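Cell wall surface anchor family protein (Jo),Cell wall surface anchor family protein (In) (Streptococcus pneumoniae, PDB 5MKC) joins the Jo and In parts of a pneumococcal pilus adhesin, probably through an autocatalytically formed isopeptide bond. Local coordinates at residues S39-Q44 / N71-Q76. Residues are numbered along the deposited sequence; the frame is centred on the assembly and turned at random.
Sequences SEKNGQ and NLDDNQ. With SO4 (sulfate ion), chain I.
The Ser39-Lys41 arm leading into one beta-hairpin turn packs against the start of another, Leu72 and Asp73, with the CA atoms of Ser39 and Leu72 6.5 Å apart: the first is a type I' turn from Lys41 to Gln44, joining strands 40-41 and 44-57, the second a type I turn from Leu72 to Asn75, closed by a G1 beta bulge at Asn75 and Gln76 opposite Asn71, between strands 60-69 and 76-89. Both belong to the N-terminal, all-beta portion of the fused chain. Leu72 carries the apolar part. Its CG lies anti to the backbone N (chi1 -175°); CD1 packs 3.8 Å from Ser39 CA, while CD2 lies 3.3 Å from Glu40 O and touches Lys41 CB at 4.2 Å. Beside this packing the Lys41 and Asp73 side chains cross at about a right angle, bringing Lys41 NZ to 3.5 Å from Asp73 OD1 in a long salt bridge at the surface. The turn of Leu72 is braced internally by an Asx motif, in which Asp74 N donates to Asn71 OD1 (3.0 Å) from above the carbonyl plane. Lys46, from strand 44-57, ties the two hairpins together, its NZ hydrogen-bonded to Leu72 O and Asn75 OD1. Ser39 OG is held by Val36 O. A sulfate, probably from the crystallisation liquor, is hydrogen-bonded by Gly38 N and Glu40 N, the latter lying 3.0 Å from sulfate O2 with an N-H...O angle of 152°.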
loop_
_atom_site.group_PDB
_atom_site.type_symbol
_atom_site.label_atom_id
_atom_site.label_comp_id
_atom_site.label_asym_id
_atom_site.label_seq_id
_atom_site.Cartn_x
_atom_site.Cartn_y
_atom_site.Cartn_z
ATOM N N SER A 39 -1.351 18.089 -7.571
ATOM C CA SER A 39 -0.300 18.463 -6.625
ATOM C C SER A 39 0.444 19.746 -6.996
ATOM O O SER A 39 1.385 20.150 -6.302
ATOM C CB SER A 39 0.691 17.307 -6.421
ATOM O OG SER A 39 1.577 17.129 -7.517
ATOM N N GLU A 40 0.004 20.404 -8.060
ATOM C CA GLU A 40 0.637 21.658 -8.482
ATOM C C GLU A 40 0.341 22.808 -7.529
ATOM O O GLU A 40 -0.806 23.007 -7.130
ATOM C CB GLU A 40 0.190 22.056 -9.898
ATOM C CG GLU A 40 1.121 23.050 -10.581
ATOM C CD GLU A 40 2.446 22.418 -11.015
ATOM O OE1 GLU A 40 2.573 21.141 -11.057
ATOM O OE2 GLU A 40 3.363 23.221 -11.319
ATOM N N LYS A 41 1.380 23.574 -7.204
ATOM C CA LYS A 41 1.271 24.709 -6.299
ATOM C C LYS A 41 2.377 25.707 -6.604
ATOM O O LYS A 41 3.558 25.373 -6.476
ATOM C CB LYS A 41 1.438 24.231 -4.856
ATOM C CG LYS A 41 1.547 25.327 -3.821
ATOM C CD LYS A 41 0.195 25.983 -3.613
ATOM C CE LYS A 41 0.313 27.285 -2.844
ATOM N NZ LYS A 41 -0.977 27.571 -2.154
ATOM N N ASN A 42 2.008 26.929 -6.996
ATOM C CA ASN A 42 2.996 27.948 -7.335
ATOM C C ASN A 42 4.017 27.461 -8.363
ATOM O O ASN A 42 5.212 27.676 -8.178
ATOM C CB ASN A 42 3.745 28.415 -6.075
ATOM C CG ASN A 42 2.834 29.095 -5.079
ATOM O OD1 ASN A 42 1.898 29.789 -5.467
ATOM N ND2 ASN A 42 3.105 28.901 -3.789
ATOM N N GLY A 43 3.555 26.793 -9.425
ATOM C CA GLY A 43 4.436 26.347 -10.502
ATOM C C GLY A 43 5.363 25.170 -10.194
ATOM O O GLY A 43 6.130 24.754 -11.059
ATOM N N GLN A 44 5.314 24.649 -8.966
ATOM C CA GLN A 44 6.045 23.433 -8.587
ATOM C C GLN A 44 5.026 22.338 -8.247
ATOM O O GLN A 44 3.884 22.635 -7.883
ATOM C CB GLN A 44 6.955 23.704 -7.374
ATOM C CG GLN A 44 8.169 24.594 -7.649
ATOM C CD GLN A 44 9.229 23.913 -8.519
ATOM O OE1 GLN A 44 9.043 23.731 -9.731
ATOM N NE2 GLN A 44 10.349 23.534 -7.902
ATOM N N ASN A 71 -5.982 17.262 0.760
ATOM C CA ASN A 71 -5.828 18.681 1.069
ATOM C C ASN A 71 -4.396 19.122 0.792
ATOM O O ASN A 71 -3.496 18.874 1.606
ATOM C CB ASN A 71 -6.138 18.935 2.534
ATOM C CG ASN A 71 -6.132 20.395 2.888
ATOM O OD1 ASN A 71 -5.309 21.192 2.404
ATOM N ND2 ASN A 71 -7.052 20.754 3.756
ATOM N N LEU A 72 -4.191 19.768 -0.353
ATOM C CA LEU A 72 -2.849 20.039 -0.852
ATOM C C LEU A 72 -2.088 20.969 0.085
ATOM O O LEU A 72 -0.937 20.695 0.425
ATOM C CB LEU A 72 -2.909 20.662 -2.237
ATOM C CG LEU A 72 -1.541 20.878 -2.889
ATOM C CD1 LEU A 72 -0.815 19.551 -3.036
ATOM C CD2 LEU A 72 -1.695 21.543 -4.254
ATOM N N ASP A 73 -2.736 22.042 0.531
ATOM C CA ASP A 73 -2.071 23.013 1.382
ATOM C C ASP A 73 -1.631 22.393 2.687
ATOM O O ASP A 73 -0.611 22.785 3.229
ATOM C CB ASP A 73 -2.984 24.203 1.702
ATOM C CG ASP A 73 -3.113 25.170 0.559
ATOM O OD1 ASP A 73 -2.621 24.898 -0.562
ATOM O OD2 ASP A 73 -3.725 26.230 0.803
ATOM N N ASP A 74 -2.413 21.451 3.203
ATOM C CA ASP A 74 -2.070 20.807 4.458
ATOM C C ASP A 74 -1.330 19.482 4.285
ATOM O O ASP A 74 -1.119 18.752 5.265
ATOM C CB ASP A 74 -3.332 20.594 5.281
ATOM C CG ASP A 74 -3.028 20.377 6.736
ATOM O OD1 ASP A 74 -2.255 21.166 7.297
ATOM O OD2 ASP A 74 -3.514 19.404 7.316
ATOM N N ASN A 75 -0.938 19.170 3.047
ATOM C CA ASN A 75 -0.145 17.980 2.751
ATOM C C ASN A 75 -0.819 16.674 3.180
ATOM O O ASN A 75 -0.183 15.816 3.780
ATOM C CB ASN A 75 1.247 18.082 3.381
ATOM C CG ASN A 75 1.929 19.386 3.058
ATOM O OD1 ASN A 75 2.102 19.731 1.897
ATOM N ND2 ASN A 75 2.296 20.140 4.089
ATOM N N GLN A 76 -2.093 16.525 2.836
ATOM C CA GLN A 76 -2.840 15.314 3.127
ATOM C C GLN A 76 -3.184 14.570 1.861
ATOM O O GLN A 76 -3.670 15.169 0.902
ATOM C CB GLN A 76 -4.144 15.643 3.833
ATOM C CG GLN A 76 -3.952 16.225 5.226
ATOM C CD GLN A 76 -5.280 16.474 5.872
ATOM O OE1 GLN A 76 -6.160 15.644 5.814
ATOM N NE2 GLN A 76 -5.441 17.627 6.438
HETATM S S SO4 I . -2.327 19.799 -11.391
HETATM O O1 SO4 I . -1.258 20.500 -12.136
HETATM O O2 SO4 I . -2.320 20.227 -9.968
HETATM O O3 SO4 I . -3.657 20.107 -11.965
HETATM O O4 SO4 I . -2.089 18.339 -11.502
#